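Local structure of Alr4995 protein (Nostoc sp., 6LRF) at residues 189-194 with 554-559; 282-287 with 341-346; 293-298 with 317-322; 304-309 with 347-352; 386-391 with 397-402. The protein probably acts as a bifunctional arginine dihydrolase and ornithine cyclodeaminase, joining a dihydrolase domain of the GME family to a Rossmann-type C-terminal region. All blocks are in the same frame, centred on the assembly; numbering follows the deposited sequence.

Interaction 1 (189-194 with 554-559); sequences DSYSNR and HRHHLK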
# COMPACT_ATOMS: atom_id res chain seq x y z
N ASP B 189 2.38 -24.49 23.15
CA ASP B 189 2.89 -23.12 23.14
C ASP B 189 4.40 -23.13 23.39
O ASP B 189 5.00 -24.19 23.63
CB ASP B 189 2.14 -22.23 24.15
CG ASP B 189 2.45 -22.56 25.61
OD1 ASP B 189 3.22 -23.52 25.89
OD2 ASP B 189 1.92 -21.85 26.51
N SER B 190 5.03 -21.96 23.36
CA SER B 190 6.47 -21.89 23.52
C SER B 190 6.91 -22.33 24.93
O SER B 190 7.90 -23.05 25.08
CB SER B 190 6.97 -20.48 23.23
OG SER B 190 6.74 -19.63 24.35
N TYR B 191 6.19 -21.88 25.94
CA TYR B 191 6.46 -22.29 27.32
C TYR B 191 6.51 -23.82 27.46
O TYR B 191 7.40 -24.36 28.10
CB TYR B 191 5.42 -21.71 28.29
CG TYR B 191 5.34 -20.18 28.29
CD1 TYR B 191 6.35 -19.41 28.88
CD2 TYR B 191 4.26 -19.52 27.71
CE1 TYR B 191 6.29 -18.02 28.89
CE2 TYR B 191 4.19 -18.12 27.72
CZ TYR B 191 5.21 -17.38 28.30
OH TYR B 191 5.15 -16.00 28.31
N SER B 192 5.56 -24.51 26.84
CA SER B 192 5.44 -25.95 26.99
C SER B 192 6.55 -26.70 26.27
O SER B 192 7.09 -27.69 26.80
CB SER B 192 4.07 -26.42 26.50
OG SER B 192 3.06 -25.77 27.25
N ASN B 193 6.90 -26.22 25.08
CA ASN B 193 8.03 -26.76 24.33
C ASN B 193 9.35 -26.59 25.06
O ASN B 193 10.20 -27.49 25.06
CB ASN B 193 8.10 -26.12 22.94
CG ASN B 193 7.22 -26.84 21.92
OD1 ASN B 193 7.34 -28.05 21.74
ND2 ASN B 193 6.33 -26.10 21.28
N ARG B 194 9.53 -25.44 25.69
CA ARG B 194 10.73 -25.23 26.49
C ARG B 194 10.79 -26.30 27.59
O ARG B 194 11.85 -26.89 27.84
CB ARG B 194 10.73 -23.82 27.09
CG ARG B 194 11.98 -22.97 26.85
CD ARG B 194 11.81 -21.53 27.43
NE ARG B 194 10.74 -20.81 26.75
CZ ARG B 194 9.90 -19.95 27.34
NH1 ARG B 194 10.01 -19.69 28.64
NH2 ARG B 194 8.94 -19.35 26.62
N HIS B 554 7.78 -7.76 26.19
CA HIS B 554 8.98 -6.98 26.47
C HIS B 554 9.90 -7.73 27.44
O HIS B 554 11.12 -7.67 27.30
CB HIS B 554 8.61 -5.59 27.01
CG HIS B 554 8.19 -4.63 25.94
ND1 HIS B 554 9.02 -3.65 25.44
CD2 HIS B 554 7.02 -4.50 25.27
CE1 HIS B 554 8.39 -2.96 24.51
NE2 HIS B 554 7.17 -3.45 24.39
N ARG B 555 9.32 -8.46 28.38
CA ARG B 555 10.10 -9.22 29.36
C ARG B 555 11.07 -10.21 28.69
O ARG B 555 12.26 -10.22 29.01
CB ARG B 555 9.16 -9.96 30.34
CG ARG B 555 8.50 -9.03 31.39
CD ARG B 555 7.55 -9.80 32.31
NE ARG B 555 8.22 -10.89 33.02
CZ ARG B 555 8.81 -10.75 34.20
NH1 ARG B 555 8.82 -9.57 34.81
NH2 ARG B 555 9.39 -11.79 34.79
N HIS B 556 10.58 -11.03 27.76
CA HIS B 556 11.43 -11.97 27.05
C HIS B 556 12.54 -11.24 26.29
O HIS B 556 13.68 -11.70 26.23
CB HIS B 556 10.61 -12.84 26.09
CG HIS B 556 9.87 -13.96 26.76
ND1 HIS B 556 9.26 -14.98 26.06
CD2 HIS B 556 9.63 -14.21 28.07
CE1 HIS B 556 8.69 -15.82 26.91
NE2 HIS B 556 8.90 -15.38 28.14
N HIS B 557 12.18 -10.11 25.69
CA HIS B 557 13.12 -9.31 24.90
C HIS B 557 14.26 -8.71 25.74
O HIS B 557 15.44 -8.86 25.42
CB HIS B 557 12.36 -8.20 24.19
CG HIS B 557 13.08 -7.64 23.00
ND1 HIS B 557 13.26 -8.35 21.83
CD2 HIS B 557 13.65 -6.43 22.80
CE1 HIS B 557 13.91 -7.60 20.96
NE2 HIS B 557 14.16 -6.43 21.52
N LEU B 558 13.88 -8.03 26.82
CA LEU B 558 14.83 -7.46 27.77
C LEU B 558 15.66 -8.53 28.47
O LEU B 558 16.85 -8.32 28.73
CB LEU B 558 14.09 -6.61 28.81
CG LEU B 558 13.99 -5.12 28.49
CD1 LEU B 558 15.37 -4.46 28.62
CD2 LEU B 558 13.42 -4.90 27.10
N LYS B 559 15.03 -9.67 28.77
CA LYS B 559 15.77 -10.79 29.37
C LYS B 559 16.91 -11.23 28.48
O LYS B 559 18.01 -11.49 28.95
CB LYS B 559 14.86 -11.99 29.64
CG LYS B 559 15.63 -13.27 29.92
CD LYS B 559 14.75 -14.36 30.54
CE LYS B 559 15.60 -15.49 31.11
NZ LYS B 559 14.84 -16.34 32.07
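Tyr191 and His556 each set CG anti to the carbonyl carbon (chi1 -59° and -78°), and these torsions bring the two rings together although Tyr191 CA and His556 CA stay 11.5 Å apart. Tyr191 CE1 comes to the edge of the imidazole, near its plane, 3.8 Å from His556 NE2. The ring planes lie at 69°, an oblique pairing. From the other direction comes Arg194, whose bend at chi3 folds the guanidinium back over Tyr191 CA and places NH2 3.6 Å from His556 CE1. Outside bonds hold two of the three groups: Arg194 NH1 forms a salt bridge with Glu341 and His556 ND1 is bonded to Thr538, while Tyr191 OH makes only a weak hydrogen bond to Glu345. Asp189 N-caps the helix on which Tyr191 lies, its OD1 accepting from Ser192 N at 2.7 Å. The contact joins the region of the dimethylargininase family to the Rossmann-fold region. With an alanine here instead of Tyr191, the imidazole edge would probably lose its aromatic neighbour and a gap would open between the helices. Since the two segments share no direct hydrogen bond, the contact is van der Waals packing of flat groups, with the polar ends of Arg194 and His556 satisfied by Glu341 and Thr538.

Interaction 2 (282-287 with 341-346); sequences YVESRI and EVMEEI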
# COMPACT_ATOMS: atom_id res chain seq x y z
N TYR B 282 3.67 -27.20 40.20
CA TYR B 282 4.25 -25.91 39.85
C TYR B 282 3.17 -24.86 39.60
O TYR B 282 3.45 -23.66 39.54
CB TYR B 282 5.17 -26.04 38.63
CG TYR B 282 6.32 -26.98 38.88
CD1 TYR B 282 7.48 -26.54 39.53
CD2 TYR B 282 6.25 -28.30 38.49
CE1 TYR B 282 8.53 -27.41 39.76
CE2 TYR B 282 7.30 -29.17 38.73
CZ TYR B 282 8.44 -28.72 39.36
OH TYR B 282 9.48 -29.60 39.59
N VAL B 283 1.93 -25.33 39.48
CA VAL B 283 0.79 -24.43 39.31
C VAL B 283 0.69 -23.49 40.50
O VAL B 283 0.79 -23.91 41.67
CB VAL B 283 -0.52 -25.23 39.14
CG1 VAL B 283 -1.72 -24.30 39.01
CG2 VAL B 283 -0.41 -26.16 37.92
N GLU B 284 0.54 -22.20 40.20
CA GLU B 284 0.41 -21.15 41.21
C GLU B 284 -0.90 -20.39 41.07
O GLU B 284 -1.49 -20.32 39.99
CB GLU B 284 1.56 -20.15 41.10
CG GLU B 284 2.88 -20.67 41.57
CD GLU B 284 3.95 -19.61 41.48
OE1 GLU B 284 3.65 -18.50 40.98
OE2 GLU B 284 5.09 -19.88 41.91
N SER B 285 -1.34 -19.80 42.17
CA SER B 285 -2.61 -19.10 42.24
C SER B 285 -2.45 -17.84 43.04
O SER B 285 -1.63 -17.78 43.96
CB SER B 285 -3.69 -19.98 42.87
OG SER B 285 -4.35 -20.74 41.87
N ARG B 286 -3.26 -16.84 42.70
CA ARG B 286 -3.17 -15.53 43.30
C ARG B 286 -4.52 -14.84 43.10
O ARG B 286 -5.08 -14.89 42.01
CB ARG B 286 -2.03 -14.74 42.65
CG ARG B 286 -1.69 -13.43 43.31
CD ARG B 286 -0.32 -12.98 42.85
NE ARG B 286 -0.07 -11.57 43.12
CZ ARG B 286 1.12 -11.00 43.03
NH1 ARG B 286 2.17 -11.74 42.69
NH2 ARG B 286 1.28 -9.70 43.28
N ILE B 287 -5.06 -14.24 44.14
CA ILE B 287 -6.29 -13.49 43.96
C ILE B 287 -5.93 -12.01 43.74
O ILE B 287 -5.13 -11.43 44.47
CB ILE B 287 -7.23 -13.66 45.16
CG1 ILE B 287 -7.78 -15.09 45.20
CG2 ILE B 287 -8.38 -12.65 45.10
CD1 ILE B 287 -8.65 -15.40 46.42
N GLU B 341 7.18 -18.48 36.31
CA GLU B 341 7.56 -17.66 35.17
C GLU B 341 6.33 -17.11 34.46
O GLU B 341 6.26 -15.91 34.16
CB GLU B 341 8.42 -18.47 34.22
CG GLU B 341 8.71 -17.79 32.91
CD GLU B 341 9.24 -18.78 31.88
OE1 GLU B 341 9.51 -19.94 32.28
OE2 GLU B 341 9.39 -18.41 30.70
N VAL B 342 5.34 -17.96 34.22
CA VAL B 342 4.15 -17.51 33.49
C VAL B 342 3.31 -16.58 34.38
O VAL B 342 2.74 -15.59 33.91
CB VAL B 342 3.29 -18.71 32.99
CG1 VAL B 342 1.96 -18.22 32.41
CG2 VAL B 342 4.06 -19.52 31.95
N MSE B 343 3.25 -16.90 35.68
CA MSE B 343 2.57 -16.03 36.65
C MSE B 343 3.16 -14.61 36.66
O MSE B 343 2.43 -13.62 36.74
CB MSE B 343 2.66 -16.63 38.06
CG MSE B 343 1.97 -15.76 39.11
SE MSE B 343 0.01 -15.49 38.76
CE MSE B 343 -0.72 -17.05 39.75
N GLU B 344 4.48 -14.50 36.59
CA GLU B 344 5.14 -13.19 36.56
C GLU B 344 4.77 -12.42 35.30
O GLU B 344 4.58 -11.19 35.33
CB GLU B 344 6.65 -13.35 36.63
CG GLU B 344 7.15 -13.91 37.93
CD GLU B 344 8.66 -13.99 37.96
OE1 GLU B 344 9.24 -14.78 37.17
OE2 GLU B 344 9.26 -13.24 38.75
N GLU B 345 4.69 -13.13 34.19
CA GLU B 345 4.33 -12.50 32.94
C GLU B 345 2.90 -11.93 33.03
O GLU B 345 2.64 -10.79 32.61
CB GLU B 345 4.46 -13.49 31.80
CG GLU B 345 4.35 -12.88 30.42
CD GLU B 345 5.71 -12.56 29.79
OE1 GLU B 345 6.67 -13.37 29.96
OE2 GLU B 345 5.81 -11.50 29.13
N ILE B 346 1.98 -12.71 33.59
CA ILE B 346 0.60 -12.30 33.76
C ILE B 346 0.47 -11.11 34.70
O ILE B 346 -0.19 -10.12 34.38
CB ILE B 346 -0.27 -13.47 34.30
CG1 ILE B 346 -0.41 -14.57 33.25
CG2 ILE B 346 -1.64 -12.97 34.76
CD1 ILE B 346 -0.87 -15.91 33.82
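Glu284 makes the first touch, its side chain crossing that of Met343 obliquely, with Glu284 OE1 3.6 Å from Met343 CB. That oxygen is also hydrogen-bonded to His340, just ahead of the helical segment, which fixes the carboxylate against the helix. The backbone of Glu284 comes nearer still, its O lying 3.4 Å from Met343 CE. This methyl, part of a selenomethionine, reaches the strand because the chain leaves with CG opposite the backbone N (chi1 -180°) and then bends at both later torsions. The setting is a helix laid on a mixed sheet: strand 284-287 and helix 341-346 run at 26°, their axes 9.4 Å apart at closest approach, and the strand pairs with 329-337 through backbone bonds from Glu284 and Arg286. At Ser285 the CB points away from the helix, and its OG is hydrogen-bonded to Ser336, yet Ser285 N still lies 3.7 Å from Met343 CE. Arg286 faces the helix again and sets its CB 3.9 Å from the same methyl, while its extended chain carries NH2 on to a long, weak ion pair with Asp357.

Interaction 3 (293-298 with 317-322); sequences HLLDSG and LNFNLG
Leu295 and Phe319 form the tight part of this contact, with Leu295 CG 3.7 Å from Phe319 CZ and Leu295 CD2 closing in on the same ring atom at 3.9 Å. Leu294 slides past the Phe319 side chain in the opposite direction, its CD1 reaching Phe319 CE1 at 4.0 Å; both leucines meet the ring itself obliquely. Phe319 CB points toward the short helical turn, and with CG opposite the backbone N (chi1 -168°) the ring reaches both leucines. That turn is itself tied by His293 O, which accepts from Ser297 N and, at 2.6 Å, from Ser297 OG. Phe319 belongs to strand 313-320, one of the two outermost strands of its mixed sheet within the chain, where Leu317 and Asn318 both face Glu332 in a classic beta bulge. Packing is looser toward Leu321, where its CD1 lies in the plane of the Phe319 ring, at the edge, and meets Leu295 CD1 at 4.2 Å. Asn320 points away on the exposed side. A second subunit approaches this cluster, where Phe319 meets Phe319 of that subunit ring to ring and Leu295 packs on its counterpart there.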
# COMPACT_ATOMS: atom_id res chain seq x y z
N HIS B 293 -14.85 1.32 36.19
CA HIS B 293 -16.07 1.14 35.40
C HIS B 293 -15.91 -0.14 34.58
O HIS B 293 -15.69 -0.10 33.37
CB HIS B 293 -16.33 2.36 34.51
CG HIS B 293 -16.43 3.65 35.27
ND1 HIS B 293 -15.52 4.67 35.11
CD2 HIS B 293 -17.30 4.07 36.21
CE1 HIS B 293 -15.85 5.68 35.90
NE2 HIS B 293 -16.92 5.33 36.59
N LEU B 294 -16.01 -1.27 35.25
CA LEU B 294 -15.48 -2.51 34.72
C LEU B 294 -16.25 -3.00 33.49
O LEU B 294 -15.65 -3.46 32.53
CB LEU B 294 -15.49 -3.58 35.80
CG LEU B 294 -14.64 -3.28 37.04
CD1 LEU B 294 -14.61 -4.48 37.99
CD2 LEU B 294 -13.22 -2.86 36.65
N LEU B 295 -17.56 -2.87 33.53
CA LEU B 295 -18.39 -3.44 32.47
C LEU B 295 -18.32 -2.68 31.18
O LEU B 295 -18.28 -3.30 30.11
CB LEU B 295 -19.84 -3.52 32.92
CG LEU B 295 -20.04 -4.66 33.91
CD1 LEU B 295 -21.52 -4.84 34.15
CD2 LEU B 295 -19.39 -5.92 33.38
N ASP B 296 -18.31 -1.35 31.24
CA ASP B 296 -18.39 -0.58 29.99
C ASP B 296 -17.03 -0.18 29.42
O ASP B 296 -16.91 0.10 28.23
CB ASP B 296 -19.26 0.67 30.16
CG ASP B 296 -18.70 1.66 31.17
OD1 ASP B 296 -17.66 2.28 30.89
OD2 ASP B 296 -19.33 1.83 32.24
N SER B 297 -15.99 -0.16 30.25
CA SER B 297 -14.67 0.15 29.72
C SER B 297 -14.04 -1.09 29.09
O SER B 297 -13.09 -0.98 28.31
CB SER B 297 -13.77 0.71 30.81
OG SER B 297 -13.54 -0.24 31.83
N GLY B 298 -14.58 -2.26 29.42
CA GLY B 298 -14.02 -3.52 28.97
C GLY B 298 -12.69 -3.83 29.66
O GLY B 298 -11.94 -4.71 29.22
N LEU B 317 -14.30 -14.48 41.28
CA LEU B 317 -14.86 -14.90 42.56
C LEU B 317 -16.07 -14.08 42.97
O LEU B 317 -16.95 -14.57 43.68
CB LEU B 317 -13.79 -14.83 43.63
CG LEU B 317 -12.62 -15.74 43.26
CD1 LEU B 317 -11.56 -15.73 44.33
CD2 LEU B 317 -13.14 -17.16 42.99
N ASN B 318 -16.11 -12.82 42.53
CA ASN B 318 -17.23 -11.95 42.87
C ASN B 318 -17.22 -10.66 42.06
O ASN B 318 -16.19 -10.25 41.53
CB ASN B 318 -17.23 -11.62 44.36
CG ASN B 318 -15.93 -11.02 44.82
OD1 ASN B 318 -15.66 -9.84 44.59
ND2 ASN B 318 -15.09 -11.83 45.48
N PHE B 319 -18.37 -10.02 42.00
CA PHE B 319 -18.52 -8.77 41.27
C PHE B 319 -19.46 -7.87 42.06
O PHE B 319 -20.60 -8.25 42.34
CB PHE B 319 -19.08 -9.04 39.88
CG PHE B 319 -19.01 -7.86 38.96
CD1 PHE B 319 -17.95 -7.71 38.09
CD2 PHE B 319 -20.02 -6.91 38.96
CE1 PHE B 319 -17.88 -6.63 37.23
CE2 PHE B 319 -19.95 -5.81 38.11
CZ PHE B 319 -18.88 -5.67 37.25
N ASN B 320 -18.97 -6.70 42.44
CA ASN B 320 -19.81 -5.69 43.07
C ASN B 320 -20.13 -4.58 42.06
O ASN B 320 -19.25 -3.84 41.64
CB ASN B 320 -19.13 -5.11 44.31
CG ASN B 320 -19.01 -6.14 45.44
OD1 ASN B 320 -19.18 -7.34 45.23
ND2 ASN B 320 -18.72 -5.66 46.65
N LEU B 321 -21.40 -4.52 41.67
CA LEU B 321 -21.87 -3.58 40.65
C LEU B 321 -22.12 -2.18 41.20
O LEU B 321 -22.89 -2.01 42.13
CB LEU B 321 -23.17 -4.09 40.03
CG LEU B 321 -23.75 -3.16 38.95
CD1 LEU B 321 -22.83 -3.12 37.72
CD2 LEU B 321 -25.18 -3.57 38.56
N GLY B 322 -21.50 -1.18 40.59
CA GLY B 322 -21.84 0.20 40.89
C GLY B 322 -23.33 0.52 40.70
O GLY B 322 -23.96 0.01 39.78

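Interaction 4 (304-309 with 347-352); sequences LDMIVD and ISLLID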
# COMPACT_ATOMS: atom_id res chain seq x y z
N LEU B 304 -9.00 -10.43 31.58
CA LEU B 304 -9.25 -11.86 31.38
C LEU B 304 -8.58 -12.40 30.13
O LEU B 304 -8.02 -13.50 30.14
CB LEU B 304 -10.76 -12.11 31.34
CG LEU B 304 -11.44 -11.59 32.61
CD1 LEU B 304 -12.94 -11.92 32.66
CD2 LEU B 304 -10.72 -12.10 33.87
N ASP B 305 -8.60 -11.62 29.05
CA ASP B 305 -7.94 -11.99 27.80
C ASP B 305 -6.44 -12.19 27.93
O ASP B 305 -5.88 -13.13 27.38
CB ASP B 305 -8.20 -10.93 26.72
CG ASP B 305 -9.49 -11.17 25.97
OD1 ASP B 305 -10.48 -11.59 26.62
OD2 ASP B 305 -9.52 -10.96 24.74
N MSE B 306 -5.79 -11.28 28.64
CA MSE B 306 -4.36 -11.39 28.87
C MSE B 306 -4.01 -12.63 29.67
O MSE B 306 -3.04 -13.30 29.36
CB MSE B 306 -3.84 -10.17 29.62
CG MSE B 306 -3.62 -8.98 28.73
SE MSE B 306 -3.37 -7.36 29.80
CE MSE B 306 -2.79 -6.17 28.34
N ILE B 307 -4.76 -12.88 30.74
CA ILE B 307 -4.55 -14.05 31.56
C ILE B 307 -4.53 -15.31 30.69
O ILE B 307 -3.52 -16.03 30.64
CB ILE B 307 -5.64 -14.15 32.66
CG1 ILE B 307 -5.51 -12.97 33.64
CG2 ILE B 307 -5.55 -15.48 33.38
CD1 ILE B 307 -6.59 -12.92 34.72
N VAL B 308 -5.60 -15.55 29.94
CA VAL B 308 -5.70 -16.76 29.12
C VAL B 308 -4.69 -16.81 27.95
O VAL B 308 -4.12 -17.87 27.64
CB VAL B 308 -7.13 -16.94 28.56
CG1 VAL B 308 -7.21 -18.15 27.64
CG2 VAL B 308 -8.11 -17.08 29.69
N ASP B 309 -4.47 -15.67 27.31
CA ASP B 309 -3.57 -15.63 26.15
C ASP B 309 -2.12 -15.92 26.53
O ASP B 309 -1.38 -16.50 25.74
CB ASP B 309 -3.65 -14.27 25.44
CG ASP B 309 -4.89 -14.15 24.57
OD1 ASP B 309 -5.76 -15.05 24.62
OD2 ASP B 309 -5.01 -13.15 23.83
N ILE B 347 1.09 -11.21 35.87
CA ILE B 347 1.00 -10.14 36.86
C ILE B 347 1.60 -8.83 36.31
O ILE B 347 1.08 -7.74 36.58
CB ILE B 347 1.68 -10.56 38.17
CG1 ILE B 347 0.97 -11.79 38.74
CG2 ILE B 347 1.67 -9.42 39.18
CD1 ILE B 347 -0.50 -11.58 38.98
N SER B 348 2.67 -8.94 35.52
CA SER B 348 3.26 -7.75 34.89
C SER B 348 2.24 -7.06 33.98
O SER B 348 2.14 -5.84 33.97
CB SER B 348 4.50 -8.11 34.08
OG SER B 348 5.56 -8.52 34.94
N LEU B 349 1.48 -7.84 33.23
CA LEU B 349 0.46 -7.25 32.37
C LEU B 349 -0.68 -6.64 33.21
O LEU B 349 -1.13 -5.52 32.95
CB LEU B 349 -0.06 -8.30 31.38
CG LEU B 349 0.99 -8.84 30.39
CD1 LEU B 349 0.54 -10.13 29.70
CD2 LEU B 349 1.35 -7.78 29.34
N LEU B 350 -1.11 -7.35 34.25
CA LEU B 350 -2.22 -6.89 35.07
C LEU B 350 -1.89 -5.64 35.90
O LEU B 350 -2.77 -4.81 36.16
CB LEU B 350 -2.68 -8.00 36.01
CG LEU B 350 -3.37 -9.18 35.33
CD1 LEU B 350 -3.82 -10.22 36.37
CD2 LEU B 350 -4.54 -8.69 34.49
N ILE B 351 -0.64 -5.54 36.32
CA ILE B 351 -0.18 -4.37 37.06
C ILE B 351 -0.48 -3.08 36.28
O ILE B 351 -0.97 -2.10 36.85
CB ILE B 351 1.33 -4.49 37.38
CG1 ILE B 351 1.54 -5.41 38.58
CG2 ILE B 351 1.93 -3.12 37.72
CD1 ILE B 351 2.99 -5.80 38.80
N ASP B 352 -0.23 -3.09 34.98
CA ASP B 352 -0.55 -1.96 34.11
C ASP B 352 -2.04 -1.63 34.02
O ASP B 352 -2.42 -0.48 33.82
CB ASP B 352 0.00 -2.21 32.72
CG ASP B 352 1.51 -2.31 32.71
OD1 ASP B 352 2.05 -3.07 31.88
OD2 ASP B 352 2.14 -1.62 33.54
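Met306 and Leu349 meet without a flat group between them: neither they nor the second touching pair, Ile307 and Leu350, has a ring, amide or carboxylate, and hence no face or edge to describe. A ring that does pack on Ile307 is that of Phe314, on strand 313-320. Met306, a selenomethionine, has its CG opposite the carbonyl carbon (chi1 -79°) and then runs extended, which brings SE 3.8 Å from Leu349 CB as the two side chains cross. Here the helices come close, with Met306 CA and Leu349 CA 7.3 Å apart. Beside this pair, Ile307 CD1 touches Leu350 CD1 at 4.2 Å. Leu350 also packs on Ala303 and Leu349 on Thr310, so helix 340-352 is applied to helix 299-310 over more than one turn. Earlier on the same helix as Met306, Leu304 packs on Leu295 of a second subunit. Carbon and selenium are the atoms that touch between these segments, and dispersion and exclusion of water therefore probably hold the two helices together.

Interaction 5 (386-391 with 397-402); sequences YPTEVR and IKVENQ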
# COMPACT_ATOMS: atom_id res chain seq x y z
N TYR B 386 4.20 3.82 32.30
CA TYR B 386 3.19 4.37 33.21
C TYR B 386 3.71 4.70 34.59
O TYR B 386 4.64 4.04 35.06
CB TYR B 386 2.02 3.39 33.33
CG TYR B 386 1.33 3.21 32.02
CD1 TYR B 386 0.55 4.24 31.49
CD2 TYR B 386 1.47 2.04 31.28
CE1 TYR B 386 -0.08 4.10 30.28
CE2 TYR B 386 0.84 1.89 30.06
CZ TYR B 386 0.07 2.93 29.57
OH TYR B 386 -0.56 2.79 28.34
N PRO B 387 3.12 5.73 35.24
CA PRO B 387 3.51 6.12 36.60
C PRO B 387 3.36 4.94 37.55
O PRO B 387 2.32 4.28 37.54
CB PRO B 387 2.53 7.24 36.97
CG PRO B 387 1.93 7.68 35.69
CD PRO B 387 1.94 6.49 34.78
N THR B 388 4.40 4.69 38.34
CA THR B 388 4.58 3.43 39.04
C THR B 388 5.00 3.71 40.48
O THR B 388 5.78 4.62 40.73
CB THR B 388 5.65 2.56 38.33
OG1 THR B 388 5.21 2.25 36.99
CG2 THR B 388 5.93 1.24 39.09
N GLU B 389 4.45 2.93 41.42
CA GLU B 389 4.89 2.98 42.82
C GLU B 389 5.41 1.61 43.23
O GLU B 389 4.92 0.59 42.74
CB GLU B 389 3.74 3.42 43.73
CG GLU B 389 3.42 4.92 43.71
CD GLU B 389 2.13 5.29 44.46
OE1 GLU B 389 1.41 4.38 44.95
OE2 GLU B 389 1.81 6.49 44.56
N VAL B 390 6.40 1.58 44.12
CA VAL B 390 6.95 0.32 44.65
C VAL B 390 6.98 0.33 46.19
O VAL B 390 7.16 1.38 46.81
CB VAL B 390 8.36 0.06 44.09
CG1 VAL B 390 8.31 -0.02 42.56
CG2 VAL B 390 9.30 1.17 44.49
N ARG B 391 6.80 -0.84 46.81
CA ARG B 391 6.67 -0.92 48.28
C ARG B 391 8.00 -1.34 48.91
O ARG B 391 8.48 -2.45 48.69
CB ARG B 391 5.56 -1.91 48.67
CG ARG B 391 4.96 -1.71 50.08
CD ARG B 391 3.84 -2.73 50.30
NE ARG B 391 3.19 -2.67 51.61
CZ ARG B 391 3.48 -3.48 52.63
NH1 ARG B 391 4.44 -4.38 52.52
NH2 ARG B 391 2.82 -3.37 53.78
N ILE B 397 6.43 4.05 47.35
CA ILE B 397 7.37 5.06 46.88
C ILE B 397 7.21 5.29 45.37
O ILE B 397 7.22 4.33 44.60
CB ILE B 397 8.84 4.62 47.14
CG1 ILE B 397 9.04 4.28 48.61
CG2 ILE B 397 9.81 5.67 46.66
CD1 ILE B 397 8.63 5.38 49.55
N LYS B 398 7.12 6.55 44.95
CA LYS B 398 6.98 6.87 43.53
C LYS B 398 8.30 6.68 42.75
O LYS B 398 9.35 7.15 43.18
CB LYS B 398 6.46 8.31 43.37
CG LYS B 398 6.50 8.86 41.95
CD LYS B 398 5.24 8.54 41.14
CE LYS B 398 5.39 9.02 39.68
NZ LYS B 398 4.52 10.19 39.36
N VAL B 399 8.24 5.98 41.62
CA VAL B 399 9.43 5.77 40.79
C VAL B 399 9.69 7.01 39.93
O VAL B 399 8.77 7.52 39.28
CB VAL B 399 9.28 4.50 39.88
CG1 VAL B 399 10.52 4.31 38.99
CG2 VAL B 399 8.99 3.25 40.71
N GLU B 400 10.93 7.50 39.94
CA GLU B 400 11.35 8.67 39.17
C GLU B 400 12.01 8.29 37.83
O GLU B 400 12.52 7.17 37.67
CB GLU B 400 12.32 9.52 39.98
CG GLU B 400 11.67 10.23 41.16
CD GLU B 400 12.66 11.05 41.96
OE1 GLU B 400 13.81 11.22 41.50
OE2 GLU B 400 12.28 11.52 43.05
N ASN B 401 11.98 9.24 36.89
CA ASN B 401 12.57 9.08 35.56
C ASN B 401 11.96 7.92 34.79
O ASN B 401 12.66 7.20 34.06
CB ASN B 401 14.09 8.89 35.65
CG ASN B 401 14.76 10.04 36.37
OD1 ASN B 401 15.63 9.83 37.21
ND2 ASN B 401 14.34 11.27 36.06
N GLN B 402 10.65 7.75 34.93
CA GLN B 402 9.95 6.61 34.36
C GLN B 402 10.16 6.50 32.86
O GLN B 402 10.01 7.47 32.14
CB GLN B 402 8.46 6.70 34.66
CG GLN B 402 7.66 5.44 34.30
CD GLN B 402 7.90 4.30 35.26
OE1 GLN B 402 8.02 4.51 36.47
NE2 GLN B 402 7.95 3.07 34.74
O HOH W 1 6.72 6.45 37.90
O HOH W 2 6.53 0.25 35.53
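Thr388 and Val399 lie side by side and point the same way, Thr388 CG2 4.0 Å from Val399 CG2, within an antiparallel beta hairpin of a mixed sheet. Val390 crosses Val399 at about a right angle, its CG1 3.8 Å from Val399 CG2, and shares a face with Ile397. Glu389 and Lys398, a non-hydrogen-bonded pair, occupy the other face; Glu389 turns its carboxylate to a salt bridge with Arg441. The backbone pairing includes Val390 with Ile397, a hydrogen-bonded pair joined in both directions, and a nearly straight bond (173°) from Val399 N to Thr388 O at 2.9 Å. Beyond these bonds, Gln402 takes over: with CG opposite the backbone N (chi1 -171°) and a bend at chi2, the Gln402 side chain crosses that of Thr388 at about a right angle, with OE1 3.6 Å from Thr388 CB. NE2 is hydrogen-bonded to Thr384 O. Water 1 accepts from Thr388 N and lies 2.7 Å from Gln402 OE1, bridging the segments where direct pairing has stopped. Replacing Gln402 with an alanine is likely to leave Thr384 O without this donor and water 1 without one of its contacts, opening a gap beside Thr388. Thr388 OG1, meanwhile, donates to Tyr386 O at 2.7 Å and accepts from water 2 at 2.8 Å.

From the N terminus, 189-194 opens the longest loop, which closes only at 554-559; interaction 1 thus ties the dimethylargininase-like region to the Rossmann-fold region and encloses the other four. Within it, interaction 2 runs from strand 280-292 to helix 340-352 and encloses interaction 3, which closes between 293-298 and 317-322. Interaction 4 opens at 304-309, before interaction 3 closes, and ends after interaction 2, so it crosses both; it shares helix 340-352 with interaction 2. Interaction 5 follows in series as a short hairpin in the next region. Interactions 1 and 2 touch through the Arg194–Glu341 salt bridge, and interactions 3 and 4 both meet the second subunit.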